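Local structure of succinylglutamate desuccinylase/aspartoacylase (Ruegeria sp. TM1040, 3NA6) at residues A[269-274]-A[281-286]; A[285-290]-A[298-303]; A[306-311]-A[322-327]. The protein probably removes acyl groups from N-acylated amino acids as a metal-dependent hydrolase of the succinylglutamate desuccinylase/aspartoacylase family. One frame throughout, in Å; residues are numbered along the deposited sequence. Where two conformers were deposited one is given.

Interaction 1: residues A[269-274]-A[281-286]; sequences EIMIDL and GDLVAR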
ATOM      1  N   GLU A 269       9.847 -27.324   7.970  1.00 21.07           N
ATOM      2  CA  GLU A 269      10.415 -28.045   9.087  1.00 22.84           C
ATOM      3  C   GLU A 269      11.829 -28.528   8.756  1.00 23.23           C
ATOM      4  O   GLU A 269      12.009 -29.489   7.986  1.00 21.63           O
ATOM      5  CB  GLU A 269       9.579 -29.253   9.501  1.00 24.89           C
ATOM      6  CG  GLU A 269      10.224 -29.967  10.736  1.00 24.18           C
ATOM      7  CD  GLU A 269       9.597 -31.271  11.075  1.00 27.54           C
ATOM      8  OE1 GLU A 269       8.673 -31.665  10.348  1.00 27.17           O
ATOM      9  OE2 GLU A 269      10.051 -31.911  12.060  1.00 26.90           O
ATOM     10  N   ILE A 270      12.836 -27.889   9.341  1.00 23.89           N
ATOM     11  CA  ILE A 270      14.222 -28.360   9.140  1.00 24.02           C
ATOM     12  C   ILE A 270      14.429 -29.553  10.072  1.00 26.74           C
ATOM     13  O   ILE A 270      13.790 -29.618  11.136  1.00 25.36           O
ATOM     14  CB  ILE A 270      15.240 -27.240   9.382  1.00 22.38           C
ATOM     15  CG1 ILE A 270      16.565 -27.620   8.720  1.00 26.23           C
ATOM     16  CG2 ILE A 270      15.410 -26.935  10.865  1.00 23.46           C
ATOM     17  CD1 ILE A 270      17.153 -26.564   7.939  1.00 23.90           C
HETATM   18  N   MSE A 271      15.288 -30.495   9.684  1.00 25.36           N
HETATM   19  CA  MSE A 271      15.504 -31.715  10.487  1.00 27.48           C
HETATM   20  C   MSE A 271      16.831 -31.768  11.252  1.00 25.60           C
HETATM   21  O   MSE A 271      17.014 -32.592  12.159  1.00 26.31           O
HETATM   22  CB  MSE A 271      15.387 -32.950   9.600  1.00 25.56           C
HETATM   23  CG  MSE A 271      14.064 -33.036   8.858  1.00 33.22           C
HETATM   24 SE   MSE A 271      12.438 -32.893   9.978  0.75 37.24          SE
HETATM   25  CE  MSE A 271      12.642 -34.422  11.146  1.00 27.99           C
ATOM     26  N   ILE A 272      17.778 -30.924  10.874  1.00 26.17           N
ATOM     27  CA  ILE A 272      19.025 -30.793  11.639  1.00 26.41           C
ATOM     28  C   ILE A 272      19.343 -29.293  11.711  1.00 24.50           C
ATOM     29  O   ILE A 272      18.859 -28.508  10.889  1.00 25.54           O
ATOM     30  CB  ILE A 272      20.221 -31.586  11.025  1.00 27.11           C
ATOM     31  CG1 ILE A 272      20.730 -30.923   9.751  1.00 29.51           C
ATOM     32  CG2 ILE A 272      19.889 -33.121  10.841  1.00 27.75           C
ATOM     33  CD1 ILE A 272      19.755 -30.874   8.653  1.00 28.47           C
ATOM     34  N   ASP A 273      20.145 -28.888  12.679  1.00 24.73           N
ATOM     35  CA  ASP A 273      20.460 -27.478  12.838  1.00 23.01           C
ATOM     36  C   ASP A 273      21.845 -27.132  12.309  1.00 22.01           C
ATOM     37  O   ASP A 273      22.618 -28.018  11.963  1.00 24.40           O
ATOM     38  CB  ASP A 273      20.247 -27.071  14.301  1.00 26.47           C
ATOM     39  CG  ASP A 273      18.767 -27.138  14.708  1.00 29.33           C
ATOM     40  OD1 ASP A 273      17.905 -26.879  13.818  1.00 24.71           O
ATOM     41  OD2 ASP A 273      18.466 -27.438  15.896  1.00 26.14           O
ATOM     42  N   LEU A 274      22.136 -25.834  12.232  1.00 24.32           N
ATOM     43  CA  LEU A 274      23.370 -25.335  11.647  1.00 23.88           C
ATOM     44  C   LEU A 274      24.589 -25.965  12.294  1.00 24.37           C
ATOM     45  O   LEU A 274      24.686 -26.048  13.512  1.00 24.06           O
ATOM     46  CB  LEU A 274      23.453 -23.795  11.740  1.00 25.98           C
ATOM     47  CG  LEU A 274      22.609 -22.981  10.752  1.00 24.13           C
ATOM     48  CD1 LEU A 274      22.702 -21.457  11.043  1.00 22.28           C
ATOM     49  CD2 LEU A 274      23.064 -23.265   9.323  1.00 21.48           C
ATOM     50  N   GLY A 281      21.364 -39.062   1.837  1.00 35.05           N
ATOM     51  CA  GLY A 281      20.022 -39.658   1.934  1.00 34.88           C
ATOM     52  C   GLY A 281      19.243 -39.354   3.204  1.00 33.97           C
ATOM     53  O   GLY A 281      18.060 -39.628   3.263  1.00 28.99           O
ATOM     54  N   ASP A 282      19.894 -38.817   4.238  1.00 35.60           N
ATOM     55  CA  ASP A 282      19.172 -38.335   5.415  1.00 35.13           C
ATOM     56  C   ASP A 282      18.214 -37.189   5.049  1.00 32.75           C
ATOM     57  O   ASP A 282      18.493 -36.356   4.178  1.00 30.01           O
ATOM     58  CB  ASP A 282      20.131 -37.790   6.490  1.00 37.48           C
ATOM     59  CG  ASP A 282      20.860 -38.885   7.275  1.00 42.50           C
ATOM     60  OD1 ASP A 282      20.614 -40.093   7.054  1.00 41.38           O
ATOM     61  OD2 ASP A 282      21.683 -38.501   8.145  1.00 49.86           O
ATOM     62  N   LEU A 283      17.097 -37.151   5.764  1.00 32.16           N
ATOM     63  CA  LEU A 283      16.117 -36.087   5.657  1.00 30.83           C
ATOM     64  C   LEU A 283      16.748 -34.797   6.170  1.00 30.53           C
ATOM     65  O   LEU A 283      17.279 -34.776   7.265  1.00 31.40           O
ATOM     66  CB  LEU A 283      14.913 -36.471   6.484  1.00 33.06           C
ATOM     67  CG  LEU A 283      13.561 -35.833   6.268  1.00 37.19           C
ATOM     68  CD1 LEU A 283      13.089 -35.939   4.831  1.00 30.92           C
ATOM     69  CD2 LEU A 283      12.606 -36.542   7.223  1.00 36.20           C
ATOM     70  N   VAL A 284      16.746 -33.753   5.349  1.00 26.17           N
ATOM     71  CA  VAL A 284      17.246 -32.429   5.744  1.00 28.18           C
ATOM     72  C   VAL A 284      16.092 -31.474   6.102  1.00 26.61           C
ATOM     73  O   VAL A 284      16.210 -30.638   7.021  1.00 27.69           O
ATOM     74  CB  VAL A 284      18.074 -31.837   4.616  1.00 27.44           C
ATOM     75  CG1 VAL A 284      18.431 -30.384   4.862  1.00 24.45           C
ATOM     76  CG2 VAL A 284      19.323 -32.683   4.450  1.00 19.11           C
ATOM     77  N   ALA A 285      14.990 -31.603   5.377  1.00 25.92           N
ATOM     78  CA  ALA A 285      13.827 -30.741   5.602  1.00 25.39           C
ATOM     79  C   ALA A 285      12.549 -31.379   5.116  1.00 25.15           C
ATOM     80  O   ALA A 285      12.575 -32.260   4.214  1.00 26.12           O
ATOM     81  CB  ALA A 285      14.022 -29.407   4.924  1.00 22.98           C
ATOM     82  N   ARG A 286      11.428 -30.959   5.706  0.50 23.87           N
ATOM     83  CA  ARG A 286      10.107 -31.317   5.194  0.50 23.94           C
ATOM     84  C   ARG A 286       9.250 -30.071   5.065  0.50 22.65           C
ATOM     85  O   ARG A 286       9.273 -29.203   5.947  0.50 24.36           O
ATOM     86  CB  ARG A 286       9.414 -32.328   6.099  0.50 24.42           C
ATOM     87  CG  ARG A 286      10.206 -33.611   6.290  0.50 26.67           C
ATOM     88  CD  ARG A 286       9.407 -34.671   7.023  0.50 14.01           C
ATOM     89  NE  ARG A 286       9.169 -34.324   8.416  0.50 21.06           N
ATOM     90  CZ  ARG A 286       8.502 -35.096   9.262  0.50 23.57           C
ATOM     91  NH1 ARG A 286       8.016 -36.267   8.841  0.50 25.19           N
ATOM     92  NH2 ARG A 286       8.301 -34.690  10.510  0.50 11.38           N
TER
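Glu-269 and Arg-286 face each other as an antiparallel hydrogen-bonded pair. Glu-269 N reaches Arg-286 O at 2.8 Å, and Arg-286 N returns to Glu-269 O over the same distance. One step on, Ile-270 and Ala-285 form a non-hydrogen-bonded pair. A third backbone bond follows from Met-271 N to Val-284 O (2.8 Å). Its donor stands above the carbonyl plane, 44° out of it. Val-284 belongs, with Ala-285, to a classic beta bulge.

The charged contact is a salt bridge beside the backbone pairing. It is tentative, since it rests on one of two conformers of Arg-286. In that conformer NH2 meets Glu-269 OE1 at 3.1 Å on its syn side, 20° out of the carboxylate plane. NE adds a weak bond to the same oxygen. The two side chains run alongside, with their flat ends turned 53° apart. Trp-288 NE1 also binds Glu-269 OE1. Lys-226 and Glu-71 of the second subunit pair with Glu-269 and Arg-286 respectively.

The apolar contacts are modest. Selenomethionine Met-271 is bent at chi2 and chi3. Its CG lies 3.8 Å from Leu-283 CG. Ile-272 CD1 touches Val-284 CG1 at 4.0 Å.

This is the central pairing of a four-stranded antiparallel sheet, in the order 298-301, 283-288, 266-270, 316-317, lying against the second subunit.

Interaction 2: residues A[285-290]-A[298-303]; sequences ARVWSP and VEYRAR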
ATOM      1  N   ALA A 285      14.990 -31.603   5.377  1.00 25.92           N
ATOM      2  CA  ALA A 285      13.827 -30.741   5.602  1.00 25.39           C
ATOM      3  C   ALA A 285      12.549 -31.379   5.116  1.00 25.15           C
ATOM      4  O   ALA A 285      12.575 -32.260   4.214  1.00 26.12           O
ATOM      5  CB  ALA A 285      14.022 -29.407   4.924  1.00 22.98           C
ATOM      6  N   ARG A 286      11.428 -30.959   5.706  0.50 23.87           N
ATOM      7  CA  ARG A 286      10.107 -31.317   5.194  0.50 23.94           C
ATOM      8  C   ARG A 286       9.250 -30.071   5.065  0.50 22.65           C
ATOM      9  O   ARG A 286       9.273 -29.203   5.947  0.50 24.36           O
ATOM     10  CB  ARG A 286       9.414 -32.328   6.099  0.50 24.42           C
ATOM     11  CG  ARG A 286      10.206 -33.611   6.290  0.50 26.67           C
ATOM     12  CD  ARG A 286       9.407 -34.671   7.023  0.50 14.01           C
ATOM     13  NE  ARG A 286       9.169 -34.324   8.416  0.50 21.06           N
ATOM     14  CZ  ARG A 286       8.502 -35.096   9.262  0.50 23.57           C
ATOM     15  NH1 ARG A 286       8.016 -36.267   8.841  0.50 25.19           N
ATOM     16  NH2 ARG A 286       8.301 -34.690  10.510  0.50 11.38           N
ATOM     17  N   VAL A 287       8.503 -29.992   3.963  1.00 23.43           N
ATOM     18  CA  VAL A 287       7.528 -28.933   3.741  1.00 22.56           C
ATOM     19  C   VAL A 287       6.080 -29.450   3.926  1.00 22.58           C
ATOM     20  O   VAL A 287       5.617 -30.394   3.198  1.00 24.23           O
ATOM     21  CB  VAL A 287       7.706 -28.264   2.362  1.00 23.19           C
ATOM     22  CG1 VAL A 287       6.771 -27.038   2.260  1.00 16.44           C
ATOM     23  CG2 VAL A 287       9.156 -27.773   2.208  1.00 20.11           C
ATOM     24  N   TRP A 288       5.392 -28.875   4.922  1.00 20.60           N
ATOM     25  CA  TRP A 288       4.021 -29.281   5.280  1.00 19.41           C
ATOM     26  C   TRP A 288       3.051 -28.322   4.586  1.00 19.83           C
ATOM     27  O   TRP A 288       3.369 -27.163   4.355  1.00 23.67           O
ATOM     28  CB  TRP A 288       3.794 -29.230   6.789  1.00 20.88           C
ATOM     29  CG  TRP A 288       4.605 -30.192   7.581  1.00 22.92           C
ATOM     30  CD1 TRP A 288       5.865 -29.997   8.095  1.00 27.41           C
ATOM     31  CD2 TRP A 288       4.235 -31.525   7.926  1.00 19.85           C
ATOM     32  NE1 TRP A 288       6.281 -31.135   8.763  1.00 22.45           N
ATOM     33  CE2 TRP A 288       5.315 -32.096   8.645  1.00 22.24           C
ATOM     34  CE3 TRP A 288       3.091 -32.299   7.701  1.00 21.40           C
ATOM     35  CZ2 TRP A 288       5.272 -33.404   9.152  1.00 27.46           C
ATOM     36  CZ3 TRP A 288       3.070 -33.598   8.167  1.00 23.48           C
ATOM     37  CH2 TRP A 288       4.147 -34.130   8.899  1.00 23.40           C
ATOM     38  N   SER A 289       1.878 -28.815   4.260  1.00 20.89           N
ATOM     39  CA  SER A 289       0.843 -28.017   3.628  1.00 20.53           C
ATOM     40  C   SER A 289       0.479 -26.869   4.512  1.00 21.17           C
ATOM     41  O   SER A 289       0.154 -27.068   5.702  1.00 24.58           O
ATOM     42  CB  SER A 289      -0.433 -28.841   3.383  1.00 21.85           C
ATOM     43  OG  SER A 289      -1.488 -28.014   2.906  1.00 22.67           O
ATOM     44  N   PRO A 290       0.470 -25.664   3.934  1.00 22.41           N
ATOM     45  CA  PRO A 290       0.010 -24.479   4.637  1.00 21.87           C
ATOM     46  C   PRO A 290      -1.493 -24.324   4.673  1.00 24.40           C
ATOM     47  O   PRO A 290      -1.973 -23.380   5.267  1.00 25.70           O
ATOM     48  CB  PRO A 290       0.577 -23.353   3.784  1.00 23.10           C
ATOM     49  CG  PRO A 290       0.373 -23.836   2.428  1.00 23.00           C
ATOM     50  CD  PRO A 290       0.696 -25.365   2.504  1.00 23.14           C
ATOM     51  N   VAL A 298       6.292 -32.929   1.943  1.00 28.23           N
ATOM     52  CA  VAL A 298       7.294 -33.141   0.883  1.00 26.31           C
ATOM     53  C   VAL A 298       8.624 -33.161   1.574  1.00 26.53           C
ATOM     54  O   VAL A 298       8.885 -32.332   2.433  1.00 26.14           O
ATOM     55  CB  VAL A 298       7.267 -32.018  -0.177  1.00 27.84           C
ATOM     56  CG1 VAL A 298       8.337 -32.231  -1.241  1.00 26.74           C
ATOM     57  CG2 VAL A 298       5.876 -31.938  -0.838  1.00 23.30           C
ATOM     58  N   GLU A 299       9.485 -34.090   1.181  1.00 25.75           N
ATOM     59  CA  GLU A 299      10.762 -34.302   1.860  1.00 25.54           C
ATOM     60  C   GLU A 299      11.942 -33.913   1.004  1.00 25.88           C
ATOM     61  O   GLU A 299      11.934 -34.137  -0.191  1.00 25.41           O
ATOM     62  CB  GLU A 299      10.888 -35.793   2.218  1.00 27.17           C
ATOM     63  CG  GLU A 299       9.817 -36.289   3.153  1.00 33.31           C
ATOM     64  CD  GLU A 299      10.046 -37.702   3.660  1.00 38.95           C
ATOM     65  OE1 GLU A 299      10.589 -38.539   2.913  1.00 34.23           O
ATOM     66  OE2 GLU A 299       9.665 -37.964   4.817  1.00 48.15           O
ATOM     67  N   TYR A 300      12.953 -33.308   1.627  1.00 26.58           N
ATOM     68  CA  TYR A 300      14.183 -32.948   0.958  1.00 26.93           C
ATOM     69  C   TYR A 300      15.325 -33.688   1.669  1.00 29.76           C
ATOM     70  O   TYR A 300      15.491 -33.576   2.894  1.00 27.86           O
ATOM     71  CB  TYR A 300      14.330 -31.413   0.878  1.00 25.40           C
ATOM     72  CG  TYR A 300      13.250 -30.828  -0.037  1.00 29.74           C
ATOM     73  CD1 TYR A 300      13.412 -30.858  -1.424  1.00 36.65           C
ATOM     74  CD2 TYR A 300      12.040 -30.333   0.465  1.00 30.64           C
ATOM     75  CE1 TYR A 300      12.415 -30.372  -2.286  1.00 36.43           C
ATOM     76  CE2 TYR A 300      11.022 -29.827  -0.406  1.00 28.58           C
ATOM     77  CZ  TYR A 300      11.215 -29.881  -1.775  1.00 30.44           C
ATOM     78  OH  TYR A 300      10.266 -29.402  -2.673  1.00 32.84           O
ATOM     79  N   ARG A 301      16.056 -34.499   0.895  1.00 29.31           N
ATOM     80  CA  ARG A 301      17.095 -35.391   1.429  1.00 31.34           C
ATOM     81  C   ARG A 301      18.503 -34.953   1.023  1.00 30.28           C
ATOM     82  O   ARG A 301      18.678 -34.294   0.001  1.00 29.82           O
ATOM     83  CB  ARG A 301      16.823 -36.826   0.993  1.00 32.73           C
ATOM     84  CG  ARG A 301      15.645 -37.389   1.725  1.00 36.40           C
ATOM     85  CD  ARG A 301      15.357 -38.837   1.422  1.00 36.85           C
ATOM     86  NE  ARG A 301      14.161 -39.207   2.173  1.00 42.42           N
ATOM     87  CZ  ARG A 301      14.162 -39.613   3.436  1.00 39.84           C
ATOM     88  NH1 ARG A 301      15.303 -39.770   4.103  1.00 43.03           N
ATOM     89  NH2 ARG A 301      13.017 -39.883   4.025  1.00 42.76           N
ATOM     90  N   ALA A 302      19.494 -35.270   1.856  1.00 30.62           N
ATOM     91  CA  ALA A 302      20.872 -34.863   1.576  1.00 33.30           C
ATOM     92  C   ALA A 302      21.413 -35.687   0.407  1.00 36.53           C
ATOM     93  O   ALA A 302      21.239 -36.911   0.357  1.00 38.95           O
ATOM     94  CB  ALA A 302      21.749 -35.011   2.803  1.00 34.81           C
ATOM     95  N   ARG A 303      22.004 -34.991  -0.556  1.00 39.70           N
ATOM     96  CA  ARG A 303      22.578 -35.601  -1.756  1.00 43.20           C
ATOM     97  C   ARG A 303      23.965 -36.188  -1.460  1.00 43.67           C
ATOM     98  O   ARG A 303      24.461 -37.024  -2.207  1.00 44.32           O
ATOM     99  CB  ARG A 303      22.655 -34.567  -2.893  1.00 43.75           C
ATOM    100  CG  ARG A 303      23.835 -33.571  -2.783  1.00 54.63           C
ATOM    101  CD  ARG A 303      23.570 -32.243  -3.522  1.00 64.38           C
ATOM    102  NE  ARG A 303      24.612 -31.242  -3.272  1.00 67.39           N
ATOM    103  CZ  ARG A 303      25.834 -31.250  -3.814  1.00 72.06           C
ATOM    104  NH1 ARG A 303      26.211 -32.213  -4.643  1.00 73.80           N
ATOM    105  NH2 ARG A 303      26.698 -30.290  -3.519  1.00 73.08           N
TER
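Val-298 opens the strand opposite Val-287 as a hydrogen-bonded pair. Val-287 N donates to Val-298 O at 2.8 Å, in the carbonyl plane, and Val-298 N donates back to Val-287 O at 2.9 Å. The same Val-298 O also receives a CA-H contact from Arg-286 CA.

Glu-299 follows, opposite Arg-286. Their aliphatic parts run side by side, with Glu-299 CG 4.1 Å from Arg-286 CG. The charged ends do not meet. Glu-299 OE1 instead takes Arg-301 NH2 at 3.0 Å in a salt bridge along its own strand, approached from above the carboxylate plane. The charge of Arg-286 is met outside this hairpin, chiefly by Glu-71 of the second subunit. In the conformer described for Arg-286, the edge of Trp-288, at CZ2, meets one face of the guanidinium near its rim.

Tyr-300 comes next. Its N binds Ala-285 O at 2.8 Å, and its O accepts the longer bond from Ala-285 N (3.2 Å). It faces both Val-284 and Ala-285 across the bulge. The ring presents its CE2 edge to Val-287 CG2 at 3.8 Å. Tyr-300 OH is bonded to Glu-263 N, which fixes the far end of the ring.

The hairpin pairing thus rests on four backbone bonds. Arg-286 NH1 and Glu-299 OE2 stay 4.7 Å apart, so the opposite charges across it make no salt bridge.

Interaction 3: residues A[306-311]-A[322-327]; sequences GVLISR and CAAVIG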
ATOM      1  N   GLY A 306      27.716 -34.588   5.076  1.00 34.22           N
ATOM      2  CA  GLY A 306      28.323 -33.326   5.451  1.00 33.54           C
ATOM      3  C   GLY A 306      27.731 -32.734   6.708  1.00 30.49           C
ATOM      4  O   GLY A 306      27.267 -33.464   7.601  1.00 31.85           O
ATOM      5  N   VAL A 307      27.778 -31.402   6.764  1.00 28.46           N
ATOM      6  CA  VAL A 307      27.166 -30.605   7.838  1.00 26.21           C
ATOM      7  C   VAL A 307      26.292 -29.510   7.209  1.00 26.56           C
ATOM      8  O   VAL A 307      26.543 -29.060   6.104  1.00 28.24           O
ATOM      9  CB  VAL A 307      28.226 -29.985   8.765  1.00 26.86           C
ATOM     10  CG1 VAL A 307      29.097 -31.101   9.450  1.00 23.81           C
ATOM     11  CG2 VAL A 307      29.130 -29.003   8.009  1.00 22.97           C
ATOM     12  N   LEU A 308      25.255 -29.084   7.920  1.00 25.85           N
ATOM     13  CA  LEU A 308      24.378 -28.051   7.416  1.00 25.31           C
ATOM     14  C   LEU A 308      25.066 -26.711   7.573  1.00 23.59           C
ATOM     15  O   LEU A 308      25.436 -26.294   8.700  1.00 24.17           O
ATOM     16  CB  LEU A 308      23.076 -28.090   8.190  1.00 24.74           C
ATOM     17  CG  LEU A 308      22.044 -27.078   7.763  1.00 26.93           C
ATOM     18  CD1 LEU A 308      21.353 -27.542   6.474  1.00 25.38           C
ATOM     19  CD2 LEU A 308      21.064 -26.851   8.912  1.00 24.83           C
ATOM     20  N   ILE A 309      25.258 -26.028   6.449  1.00 23.40           N
ATOM     21  CA  ILE A 309      25.977 -24.772   6.483  1.00 20.80           C
ATOM     22  C   ILE A 309      25.077 -23.563   6.195  1.00 22.98           C
ATOM     23  O   ILE A 309      25.433 -22.441   6.528  1.00 21.88           O
ATOM     24  CB  ILE A 309      27.253 -24.774   5.560  1.00 21.80           C
ATOM     25  CG1 ILE A 309      26.888 -24.915   4.091  1.00 25.59           C
ATOM     26  CG2 ILE A 309      28.254 -25.853   5.996  1.00 22.60           C
ATOM     27  CD1 ILE A 309      28.083 -24.690   3.152  1.00 22.49           C
ATOM     28  N   SER A 310      23.925 -23.794   5.578  1.00 21.62           N
ATOM     29  CA  SER A 310      22.983 -22.725   5.294  1.00 21.38           C
ATOM     30  C   SER A 310      21.572 -23.268   5.371  1.00 19.75           C
ATOM     31  O   SER A 310      21.342 -24.420   5.021  1.00 23.16           O
ATOM     32  CB  SER A 310      23.215 -22.164   3.888  1.00 21.37           C
ATOM     33  OG  SER A 310      22.435 -20.975   3.732  1.00 26.61           O
ATOM     34  N   ARG A 311      20.627 -22.453   5.828  1.00 21.45           N
ATOM     35  CA  ARG A 311      19.212 -22.862   5.820  1.00 19.45           C
ATOM     36  C   ARG A 311      18.271 -21.719   5.518  1.00 20.85           C
ATOM     37  O   ARG A 311      18.562 -20.574   5.849  1.00 16.93           O
ATOM     38  CB  ARG A 311      18.804 -23.495   7.150  1.00 17.38           C
ATOM     39  CG  ARG A 311      19.111 -22.677   8.414  1.00 20.32           C
ATOM     40  CD  ARG A 311      18.212 -23.094   9.608  1.00 26.21           C
ATOM     41  NE  ARG A 311      16.796 -22.784   9.330  1.00 27.49           N
ATOM     42  CZ  ARG A 311      15.783 -22.989  10.181  1.00 22.49           C
ATOM     43  NH1 ARG A 311      15.997 -23.511  11.369  1.00 28.53           N
ATOM     44  NH2 ARG A 311      14.538 -22.674   9.824  1.00 28.66           N
ATOM     45  N   CYS A 322      15.728 -21.649  -1.638  1.00 22.39           N
ATOM     46  CA  CYS A 322      16.758 -22.579  -1.191  1.00 25.01           C
ATOM     47  C   CYS A 322      16.493 -23.035   0.243  1.00 23.99           C
ATOM     48  O   CYS A 322      16.586 -22.242   1.166  1.00 25.64           O
ATOM     49  CB  CYS A 322      18.125 -21.942  -1.276  1.00 27.37           C
ATOM     50  SG  CYS A 322      19.449 -23.124  -0.880  1.00 29.92           S
ATOM     51  N   ALA A 323      16.184 -24.314   0.427  1.00 22.39           N
ATOM     52  CA  ALA A 323      15.879 -24.867   1.760  1.00 23.24           C
ATOM     53  C   ALA A 323      17.106 -24.987   2.667  1.00 21.95           C
ATOM     54  O   ALA A 323      17.026 -24.742   3.854  1.00 23.81           O
ATOM     55  CB  ALA A 323      15.226 -26.250   1.631  1.00 19.25           C
ATOM     56  N   ALA A 324      18.221 -25.405   2.104  1.00 20.39           N
ATOM     57  CA  ALA A 324      19.373 -25.766   2.887  1.00 23.61           C
ATOM     58  C   ALA A 324      20.544 -26.035   1.964  1.00 25.52           C
ATOM     59  O   ALA A 324      20.361 -26.355   0.775  1.00 25.49           O
ATOM     60  CB  ALA A 324      19.072 -27.012   3.696  1.00 22.35           C
ATOM     61  N   VAL A 325      21.749 -25.893   2.509  1.00 24.66           N
ATOM     62  CA  VAL A 325      22.955 -26.252   1.782  1.00 23.53           C
ATOM     63  C   VAL A 325      23.800 -27.105   2.716  1.00 26.33           C
ATOM     64  O   VAL A 325      24.002 -26.737   3.877  1.00 24.95           O
ATOM     65  CB  VAL A 325      23.766 -25.001   1.370  1.00 22.83           C
ATOM     66  CG1 VAL A 325      25.145 -25.418   0.750  1.00 27.07           C
ATOM     67  CG2 VAL A 325      22.952 -24.115   0.418  1.00 23.39           C
ATOM     68  N   ILE A 326      24.268 -28.249   2.211  1.00 26.94           N
ATOM     69  CA  ILE A 326      25.125 -29.173   2.966  1.00 29.11           C
ATOM     70  C   ILE A 326      26.582 -28.954   2.565  1.00 31.01           C
ATOM     71  O   ILE A 326      26.930 -29.070   1.398  1.00 36.00           O
ATOM     72  CB  ILE A 326      24.730 -30.645   2.698  1.00 27.98           C
ATOM     73  CG1 ILE A 326      23.273 -30.892   3.089  1.00 26.24           C
ATOM     74  CG2 ILE A 326      25.687 -31.618   3.448  1.00 31.26           C
ATOM     75  CD1 ILE A 326      22.852 -30.413   4.573  1.00 28.62           C
ATOM     76  N   GLY A 327      27.432 -28.611   3.516  1.00 33.39           N
ATOM     77  CA  GLY A 327      28.858 -28.395   3.228  1.00 33.33           C
ATOM     78  C   GLY A 327      29.678 -29.575   3.714  1.00 34.37           C
ATOM     79  O   GLY A 327      29.158 -30.442   4.410  1.00 36.03           O
TER
HETATM   80  O   HOH W   1      19.781 -22.265   2.378  1.00 42.63           O
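Leu-308 and Ile-326 make the tight side of this strand pair. Leu-308 CD1 touches both Ala-324 CB, at 3.6 Å, and Ile-326 CD1, at 3.8 Å, and the leucine crosses Ile-326 at about a right angle. With CG anti to the backbone N (chi1 -179°), Leu-308 carries this methyl over to the other strand. Ile-270, Ile-272 and Leu-274 also touch Leu-308. This face is mostly apolar, with Arg-311 at one end, where NH1 reaches Ser-217 O of the second subunit.

In the middle the register slips by one. Ile-309 and Ser-310 both face Val-325, a classic beta bulge. Val-325 O takes Ile-309 N at 2.9 Å and a weak bond from Ser-310 N, while Val-325 N binds Ser-310 O. Beyond it the strands stay buried. One water joins Ser-310 OG (3.2 Å) to Cys-322 O, weakly at the cysteine. Ser-310 OG also has a weak bond to Asp-152 O.

Gly-306, Val-307 and Val-325 are more open, though Trp-34 of the third subunit packs on Val-325. Val-307 and Gly-327 exchange two bonds, the shorter from Gly-327 N to Val-307 O at 2.8 Å. Gly-306 CA makes a CA-H...O contact to Gly-327 O at 3.2 Å. Ile-309 CG2 lies 3.8 Å from Gly-327 CA, on the side where a side chain would start, with CD1 alongside. Ile-309 CG1 meets Val-325 CG1 at 3.8 Å.

The two strands are therefore joined by backbone bonds and apolar packing. The disulfide of Cys-322 ties strand 322-327 to Cys-258, outside this pair.

From the N terminus, interaction 1 comes first and closes the loop that holds strand 277-278. Interaction 2 starts on the strand where interaction 1 ends, sharing Ala-285 and Arg-286, and closes the next hairpin. The two thus set three strands side by side in one sheet. Interaction 3 follows in series, closing a loop that holds strand 316-317. None nests in or crosses another. The loops still link the sheets: strand 277-278 pairs with 306-312, and strand 316-317 with 266-270. Interactions 1 and 3 also touch directly, through Ile-272 on Leu-308 and Val-284 on Ala-324. Interactions 2 and 3 are joined by the chain alone.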